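Long-range contacts in sugar phosphate isomerase/epimerase (Parabacteroides distasonis, PDB 3L23), which binds a magnesium ion and probably acts as a sugar isomerase or epimerase built on a xylose isomerase-like TIM barrel: residues 30-35 / 65-70; 37-42 / 71-76. All blocks are in the same frame, centred on the assembly; numbering follows the deposited sequence.

Interaction 1 of 2, residues 30-35 / 65-70; sequences DVAANL and KKMAED
Val31, in the first turn of helix 31-40, reaches the far end of a selenomethionine on helix 61-70: its CG1 lies 4.3 Å from CE of Met67. Just before it, Asp30 takes the N-cap position and starts the helix, its OD1 accepting from the backbone N of Ala33 at 3.0 Å. That donor comes from above the carboxylate plane, 73° out of it.

One residue on, Ala32 meets the same partner closer to the middle of its chain. Its CB packs 4.0 Å from SE of Met67, and the two helices come near enough here for a water to join their backbones, donating to Met67 O at 2.7 Å and more weakly to Ala32 O. The pairing is an example of how neighbouring helices pack round the outside of a TIM barrel: successive helices of the outer layer run in broadly the same direction, and these segments cross at -41° with axes 8.9 Å apart. At Ala32 the helix offers only a methyl, and the long side chain of Met67 lies against it. Met67 starts with CG beside its own backbone N (chi1 -70°) and bends at chi3, which carries SE to Ala32 and turns CE to Val31.

Leu35, a turn further along, is buried and points toward helix 61-70. Its CD1 does the touching, 3.7 Å from Met67 CB, the two side chains crossing at about a right angle. Leu35 CD1 also lies 3.8 Å from Ala68 N, whose residue's CB is a looser neighbour, while Leu26 also packs on Leu35.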
ATOM      1  N   ASP A  30      -8.273   6.577 -23.918  1.00 32.52           N
ATOM      2  CA  ASP A  30      -8.447   5.166 -24.228  1.00 31.78           C
ATOM      3  C   ASP A  30      -7.724   4.396 -23.128  1.00 32.00           C
ATOM      4  O   ASP A  30      -6.502   4.287 -23.168  1.00 32.48           O
ATOM      5  CB  ASP A  30      -7.824   4.930 -25.617  1.00 31.76           C
ATOM      6  CG  ASP A  30      -7.799   3.468 -26.061  1.00 31.15           C
ATOM      7  OD1 ASP A  30      -8.090   2.548 -25.295  1.00 32.97           O
ATOM      8  OD2 ASP A  30      -7.426   3.245 -27.231  1.00 34.90           O
ATOM      9  N   VAL A  31      -8.473   3.881 -22.160  1.00 32.12           N
ATOM     10  CA  VAL A  31      -7.882   3.159 -21.038  1.00 31.98           C
ATOM     11  C   VAL A  31      -7.064   1.935 -21.472  1.00 30.82           C
ATOM     12  O   VAL A  31      -5.998   1.673 -20.914  1.00 30.36           O
ATOM     13  CB  VAL A  31      -8.946   2.730 -20.018  1.00 32.59           C
ATOM     14  CG1 VAL A  31      -8.295   2.092 -18.826  1.00 33.52           C
ATOM     15  CG2 VAL A  31      -9.739   3.949 -19.590  1.00 35.11           C
ATOM     16  N   ALA A  32      -7.538   1.208 -22.476  1.00 30.31           N
ATOM     17  CA  ALA A  32      -6.786   0.062 -22.996  1.00 30.59           C
ATOM     18  C   ALA A  32      -5.427   0.484 -23.529  1.00 30.04           C
ATOM     19  O   ALA A  32      -4.400  -0.154 -23.187  1.00 30.30           O
ATOM     20  CB  ALA A  32      -7.581  -0.675 -24.077  1.00 29.63           C
ATOM     21  N   ALA A  33      -5.388   1.569 -24.310  1.00 29.68           N
ATOM     22  CA  ALA A  33      -4.111   2.107 -24.803  1.00 29.58           C
ATOM     23  C   ALA A  33      -3.227   2.617 -23.674  1.00 28.98           C
ATOM     24  O   ALA A  33      -1.973   2.452 -23.708  1.00 29.67           O
ATOM     25  CB  ALA A  33      -4.330   3.216 -25.834  1.00 29.32           C
ATOM     26  N   ASN A  34      -3.834   3.240 -22.662  1.00 28.76           N
ATOM     27  CA  ASN A  34      -3.064   3.698 -21.497  1.00 28.83           C
ATOM     28  C   ASN A  34      -2.419   2.545 -20.738  1.00 28.63           C
ATOM     29  O   ASN A  34      -1.291   2.665 -20.276  1.00 29.05           O
ATOM     30  CB  ASN A  34      -3.908   4.555 -20.551  1.00 28.70           C
ATOM     31  CG  ASN A  34      -4.406   5.822 -21.222  1.00 29.35           C
ATOM     32  OD1 ASN A  34      -3.892   6.212 -22.272  1.00 29.99           O
ATOM     33  ND2 ASN A  34      -5.474   6.416 -20.687  1.00 28.74           N
ATOM     34  N   LEU A  35      -3.130   1.425 -20.620  1.00 28.18           N
ATOM     35  CA  LEU A  35      -2.589   0.236 -19.955  1.00 28.93           C
ATOM     36  C   LEU A  35      -1.461  -0.376 -20.814  1.00 28.76           C
ATOM     37  O   LEU A  35      -0.441  -0.833 -20.274  1.00 29.54           O
ATOM     38  CB  LEU A  35      -3.691  -0.768 -19.640  1.00 27.80           C
ATOM     39  CG  LEU A  35      -4.592  -0.380 -18.464  1.00 29.46           C
ATOM     40  CD1 LEU A  35      -5.974  -1.130 -18.516  1.00 27.78           C
ATOM     41  CD2 LEU A  35      -3.856  -0.607 -17.155  1.00 30.26           C
ATOM     42  N   LYS A  65      -9.695  -5.685 -15.373  1.00 29.19           N
ATOM     43  CA  LYS A  65      -8.822  -6.855 -15.339  1.00 30.44           C
ATOM     44  C   LYS A  65      -8.494  -7.359 -16.748  1.00 30.01           C
ATOM     45  O   LYS A  65      -7.334  -7.591 -17.056  1.00 30.07           O
ATOM     46  CB  LYS A  65      -9.459  -7.959 -14.506  1.00 31.21           C
ATOM     47  CG  LYS A  65      -8.584  -9.210 -14.337  1.00 32.84           C
ATOM     48  CD  LYS A  65      -9.351 -10.250 -13.506  1.00 34.00           C
ATOM     49  CE  LYS A  65      -8.504 -11.502 -13.193  1.00 35.69           C
ATOM     50  NZ  LYS A  65      -8.348 -12.360 -14.374  1.00 38.65           N
ATOM     51  N   LYS A  66      -9.512  -7.519 -17.592  1.00 29.84           N
ATOM     52  CA  LYS A  66      -9.290  -7.970 -18.952  1.00 30.45           C
ATOM     53  C   LYS A  66      -8.409  -6.994 -19.713  1.00 29.62           C
ATOM     54  O   LYS A  66      -7.507  -7.432 -20.437  1.00 29.03           O
ATOM     55  CB  LYS A  66     -10.614  -8.251 -19.711  1.00 30.90           C
ATOM     56  CG  LYS A  66     -10.341  -8.639 -21.210  1.00 31.28           C
ATOM     57  CD  LYS A  66     -11.367  -9.387 -21.936  1.00 33.64           C
ATOM     58  CE  LYS A  66     -10.869  -9.709 -23.395  1.00 36.34           C
ATOM     59  NZ  LYS A  66      -9.487 -10.357 -23.457  1.00 38.01           N
HETATM   60  N   MSE A  67      -8.645  -5.685 -19.587  1.00 28.40           N
HETATM   61  CA  MSE A  67      -7.811  -4.721 -20.344  1.00 29.34           C
HETATM   62  C   MSE A  67      -6.355  -4.765 -19.874  1.00 28.44           C
HETATM   63  O   MSE A  67      -5.436  -4.688 -20.665  1.00 29.93           O
HETATM   64  CB  MSE A  67      -8.403  -3.300 -20.281  1.00 29.13           C
HETATM   65  CG  MSE A  67      -9.694  -3.164 -21.064  1.00 30.60           C
HETATM   66 SE   MSE A  67     -10.296  -1.314 -21.207  0.75 30.35          SE
HETATM   67  CE  MSE A  67     -11.080  -1.157 -19.448  1.00 32.84           C
ATOM     68  N   ALA A  68      -6.166  -4.904 -18.577  1.00 28.22           N
ATOM     69  CA  ALA A  68      -4.825  -4.979 -17.996  1.00 27.88           C
ATOM     70  C   ALA A  68      -4.107  -6.238 -18.505  1.00 29.48           C
ATOM     71  O   ALA A  68      -2.964  -6.218 -18.923  1.00 30.32           O
ATOM     72  CB  ALA A  68      -4.925  -5.000 -16.497  1.00 28.53           C
ATOM     73  N   GLU A  69      -4.808  -7.349 -18.460  1.00 30.26           N
ATOM     74  CA  GLU A  69      -4.239  -8.618 -18.889  1.00 31.38           C
ATOM     75  C   GLU A  69      -3.978  -8.646 -20.371  1.00 31.21           C
ATOM     76  O   GLU A  69      -2.947  -9.144 -20.786  1.00 32.03           O
ATOM     77  CB  GLU A  69      -5.121  -9.775 -18.425  1.00 30.71           C
ATOM     78  CG  GLU A  69      -4.928 -10.043 -16.968  1.00 33.38           C
ATOM     79  CD  GLU A  69      -5.849 -11.076 -16.330  1.00 33.53           C
ATOM     80  OE1 GLU A  69      -6.690 -11.707 -17.000  1.00 34.76           O
ATOM     81  OE2 GLU A  69      -5.728 -11.244 -15.099  1.00 35.38           O
ATOM     82  N   ASP A  70      -4.872  -8.084 -21.180  1.00 30.74           N
ATOM     83  CA  ASP A  70      -4.620  -8.005 -22.611  1.00 30.93           C
ATOM     84  C   ASP A  70      -3.381  -7.178 -22.922  1.00 30.66           C
ATOM     85  O   ASP A  70      -2.772  -7.375 -23.971  1.00 31.20           O
ATOM     86  CB  ASP A  70      -5.804  -7.394 -23.364  1.00 31.28           C
ATOM     87  CG  ASP A  70      -7.007  -8.333 -23.470  1.00 35.32           C
ATOM     88  OD1 ASP A  70      -6.910  -9.545 -23.146  1.00 35.70           O
ATOM     89  OD2 ASP A  70      -8.071  -7.829 -23.888  1.00 37.82           O
TER
HETATM   90  O   HOH W   1      -5.281  -3.339 -23.016  1.00 36.74           O

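Interaction 2 of 2, residues 37-42 / 71-76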
ATOM      1  N   LYS A  37       0.495   1.444 -22.618  1.00 30.51           N
ATOM      2  CA  LYS A  37       1.619   2.375 -22.343  1.00 30.55           C
ATOM      3  C   LYS A  37       2.337   1.998 -21.055  1.00 30.19           C
ATOM      4  O   LYS A  37       3.557   2.088 -20.968  1.00 28.98           O
ATOM      5  CB  LYS A  37       1.162   3.844 -22.329  1.00 30.16           C
ATOM      6  CG  LYS A  37       2.324   4.894 -22.151  1.00 34.29           C
ATOM      7  CD  LYS A  37       1.960   6.359 -22.605  1.00 35.58           C
ATOM      8  CE  LYS A  37       3.201   7.330 -22.536  1.00 38.59           C
ATOM      9  NZ  LYS A  37       2.994   8.656 -23.329  1.00 40.16           N
ATOM     10  N   VAL A  38       1.589   1.568 -20.039  1.00 29.09           N
ATOM     11  CA  VAL A  38       2.171   1.081 -18.788  1.00 29.53           C
ATOM     12  C   VAL A  38       3.115  -0.114 -19.053  1.00 30.08           C
ATOM     13  O   VAL A  38       4.257  -0.120 -18.601  1.00 30.00           O
ATOM     14  CB  VAL A  38       1.086   0.704 -17.761  1.00 29.51           C
ATOM     15  CG1 VAL A  38       1.682  -0.044 -16.586  1.00 28.95           C
ATOM     16  CG2 VAL A  38       0.367   1.987 -17.293  1.00 29.74           C
ATOM     17  N   LYS A  39       2.635  -1.070 -19.832  1.00 30.24           N
ATOM     18  CA  LYS A  39       3.456  -2.197 -20.242  1.00 31.00           C
ATOM     19  C   LYS A  39       4.687  -1.719 -21.008  1.00 30.33           C
ATOM     20  O   LYS A  39       5.798  -2.151 -20.726  1.00 30.89           O
ATOM     21  CB  LYS A  39       2.673  -3.184 -21.119  1.00 30.93           C
ATOM     22  CG  LYS A  39       3.497  -4.405 -21.539  1.00 31.77           C
ATOM     23  CD  LYS A  39       3.729  -5.388 -20.395  1.00 33.16           C
ATOM     24  CE  LYS A  39       4.486  -6.619 -20.935  1.00 35.69           C
ATOM     25  NZ  LYS A  39       4.424  -7.736 -19.965  1.00 37.87           N
ATOM     26  N   ASP A  40       4.503  -0.809 -21.962  1.00 30.12           N
ATOM     27  CA  ASP A  40       5.617  -0.339 -22.797  1.00 30.58           C
ATOM     28  C   ASP A  40       6.685   0.403 -22.005  1.00 30.41           C
ATOM     29  O   ASP A  40       7.848   0.410 -22.414  1.00 31.11           O
ATOM     30  CB  ASP A  40       5.106   0.538 -23.949  1.00 30.79           C
ATOM     31  CG  ASP A  40       4.313  -0.248 -24.994  1.00 34.80           C
ATOM     32  OD1 ASP A  40       4.427  -1.500 -25.054  1.00 37.20           O
ATOM     33  OD2 ASP A  40       3.590   0.401 -25.805  1.00 36.66           O
HETATM   34  N   MSE A  41       6.294   1.037 -20.908  1.00 31.13           N
HETATM   35  CA  MSE A  41       7.248   1.705 -20.004  1.00 31.79           C
HETATM   36  C   MSE A  41       8.089   0.714 -19.181  1.00 32.09           C
HETATM   37  O   MSE A  41       9.062   1.130 -18.537  1.00 32.97           O
HETATM   38  CB  MSE A  41       6.510   2.689 -19.057  1.00 32.11           C
HETATM   39  CG  MSE A  41       5.914   3.879 -19.768  1.00 32.69           C
HETATM   40 SE   MSE A  41       5.264   5.186 -18.494  0.75 33.40          SE
HETATM   41  CE  MSE A  41       3.704   4.273 -17.835  1.00 34.70           C
ATOM     42  N   GLY A  42       7.714  -0.561 -19.181  1.00 31.45           N
ATOM     43  CA  GLY A  42       8.505  -1.616 -18.534  1.00 31.18           C
ATOM     44  C   GLY A  42       7.889  -2.219 -17.291  1.00 32.03           C
ATOM     45  O   GLY A  42       8.561  -2.953 -16.578  1.00 32.64           O
ATOM     46  N   ALA A  71      -3.047  -6.222 -22.049  1.00 30.42           N
ATOM     47  CA  ALA A  71      -1.838  -5.387 -22.181  1.00 30.48           C
ATOM     48  C   ALA A  71      -0.587  -6.064 -21.677  1.00 30.48           C
ATOM     49  O   ALA A  71       0.480  -5.452 -21.704  1.00 31.13           O
ATOM     50  CB  ALA A  71      -2.007  -4.033 -21.428  1.00 30.16           C
ATOM     51  N   GLY A  72      -0.707  -7.271 -21.151  1.00 30.75           N
ATOM     52  CA  GLY A  72       0.437  -7.976 -20.574  1.00 31.77           C
ATOM     53  C   GLY A  72       0.729  -7.695 -19.132  1.00 32.15           C
ATOM     54  O   GLY A  72       1.843  -7.973 -18.669  1.00 33.77           O
ATOM     55  N   LEU A  73      -0.245  -7.134 -18.402  1.00 32.08           N
ATOM     56  CA  LEU A  73      -0.076  -6.773 -17.023  1.00 31.69           C
ATOM     57  C   LEU A  73      -0.831  -7.748 -16.131  1.00 31.75           C
ATOM     58  O   LEU A  73      -1.822  -8.359 -16.559  1.00 32.59           O
ATOM     59  CB  LEU A  73      -0.600  -5.343 -16.770  1.00 31.81           C
ATOM     60  CG  LEU A  73       0.029  -4.220 -17.609  1.00 30.62           C
ATOM     61  CD1 LEU A  73      -0.758  -2.929 -17.466  1.00 30.93           C
ATOM     62  CD2 LEU A  73       1.492  -3.991 -17.208  1.00 30.90           C
ATOM     63  N   LYS A  74      -0.349  -7.935 -14.908  1.00 32.05           N
ATOM     64  CA  LYS A  74      -1.046  -8.786 -13.938  1.00 31.91           C
ATOM     65  C   LYS A  74      -1.378  -8.000 -12.703  1.00 32.01           C
ATOM     66  O   LYS A  74      -0.521  -7.294 -12.181  1.00 31.65           O
ATOM     67  CB  LYS A  74      -0.193  -9.972 -13.528  1.00 32.09           C
ATOM     68  CG  LYS A  74      -0.982 -11.071 -12.832  1.00 34.55           C
ATOM     69  N   ILE A  75      -2.613  -8.149 -12.229  1.00 32.20           N
ATOM     70  CA  ILE A  75      -3.039  -7.528 -10.984  1.00 32.48           C
ATOM     71  C   ILE A  75      -2.617  -8.419  -9.821  1.00 32.63           C
ATOM     72  O   ILE A  75      -3.057  -9.571  -9.715  1.00 32.28           O
ATOM     73  CB  ILE A  75      -4.573  -7.285 -10.959  1.00 33.13           C
ATOM     74  CG1 ILE A  75      -5.004  -6.362 -12.120  1.00 34.50           C
ATOM     75  CG2 ILE A  75      -5.015  -6.737  -9.605  1.00 32.54           C
ATOM     76  CD1 ILE A  75      -6.530  -6.310 -12.264  1.00 34.62           C
ATOM     77  N   ILE A  76      -1.736  -7.880  -8.976  1.00 32.32           N
ATOM     78  CA  ILE A  76      -1.130  -8.588  -7.847  1.00 32.95           C
ATOM     79  C   ILE A  76      -1.659  -8.113  -6.504  1.00 32.02           C
ATOM     80  O   ILE A  76      -1.752  -8.887  -5.553  1.00 31.81           O
ATOM     81  CB  ILE A  76       0.409  -8.339  -7.845  1.00 33.80           C
ATOM     82  CG1 ILE A  76       1.032  -8.819  -9.157  1.00 35.59           C
ATOM     83  CG2 ILE A  76       1.137  -8.979  -6.618  1.00 33.69           C
ATOM     84  CD1 ILE A  76       0.754 -10.271  -9.500  1.00 36.69           C
TER
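Lys39 lays its aliphatic chain along the turn that leaves helix 61-70 and ends in a hydrogen bond, NZ to Gly72 O at 2.9 Å. The ammonium approaches that carbonyl at a C=O...N angle of 128°, tilted 28° from its plane. With CG anti to the backbone N (chi1 -178°) the chain sets out past Ala71 O, and its bend at chi2 turns the outer part toward the next carbonyl, that of Gly72. Lys39 CG lies 3.2 Å from Ala71 O. Cut back to an alanine here, the side chain would lose everything beyond CB, which would probably leave Gly72 O without its ammonium partner and open a gap where CG, CD and CE run beside the turn.

Gly72 closes helix 61-70 with a Schellman motif and has a positive phi; at its backbone angles a CB would be jammed against the carbonyl O of Ala71, and it would also fall only 3.0 Å from Lys39 CE.

Leu73 fills the inner side of the contact with both branches. Leu73 CD1 is 3.9 Å from Val38 CG1, and Leu73 CD2 reaches Lys39 CA at 4.0 Å, the valine and leucine side chains crossing at about a right angle.

The contact thus joins the C-terminal part of helix 31-40 to the turn leading into strand 74-79. Leu73 also touches Leu46 of strand 45-52, parallel neighbour of strand 74-79 in the barrel, while Met41, near the end of helix 31-40, packs against helix 285-298.

Interactions 1 and 2 lie with centres about 8 Å apart and show one helix meeting two consecutive elements of a barrel: helix 31-40 packs first on helix 61-70 and then on the turn that carries the chain into strand 74-79. The two contacts meet directly. Ala68 O and Leu73 N, 2.9 Å apart, probably form a hydrogen bond, and Leu35 O has Leu73 CD1 at 3.5 Å, while Ile75 CD1 packs 3.9 Å from Lys65 CA. Both contacts belong to the outer part of the fold, away from the magnesium site formed by His165, Asp216, His242 and Glu275; their centres are about 22 and 18 Å from the centre of the chain.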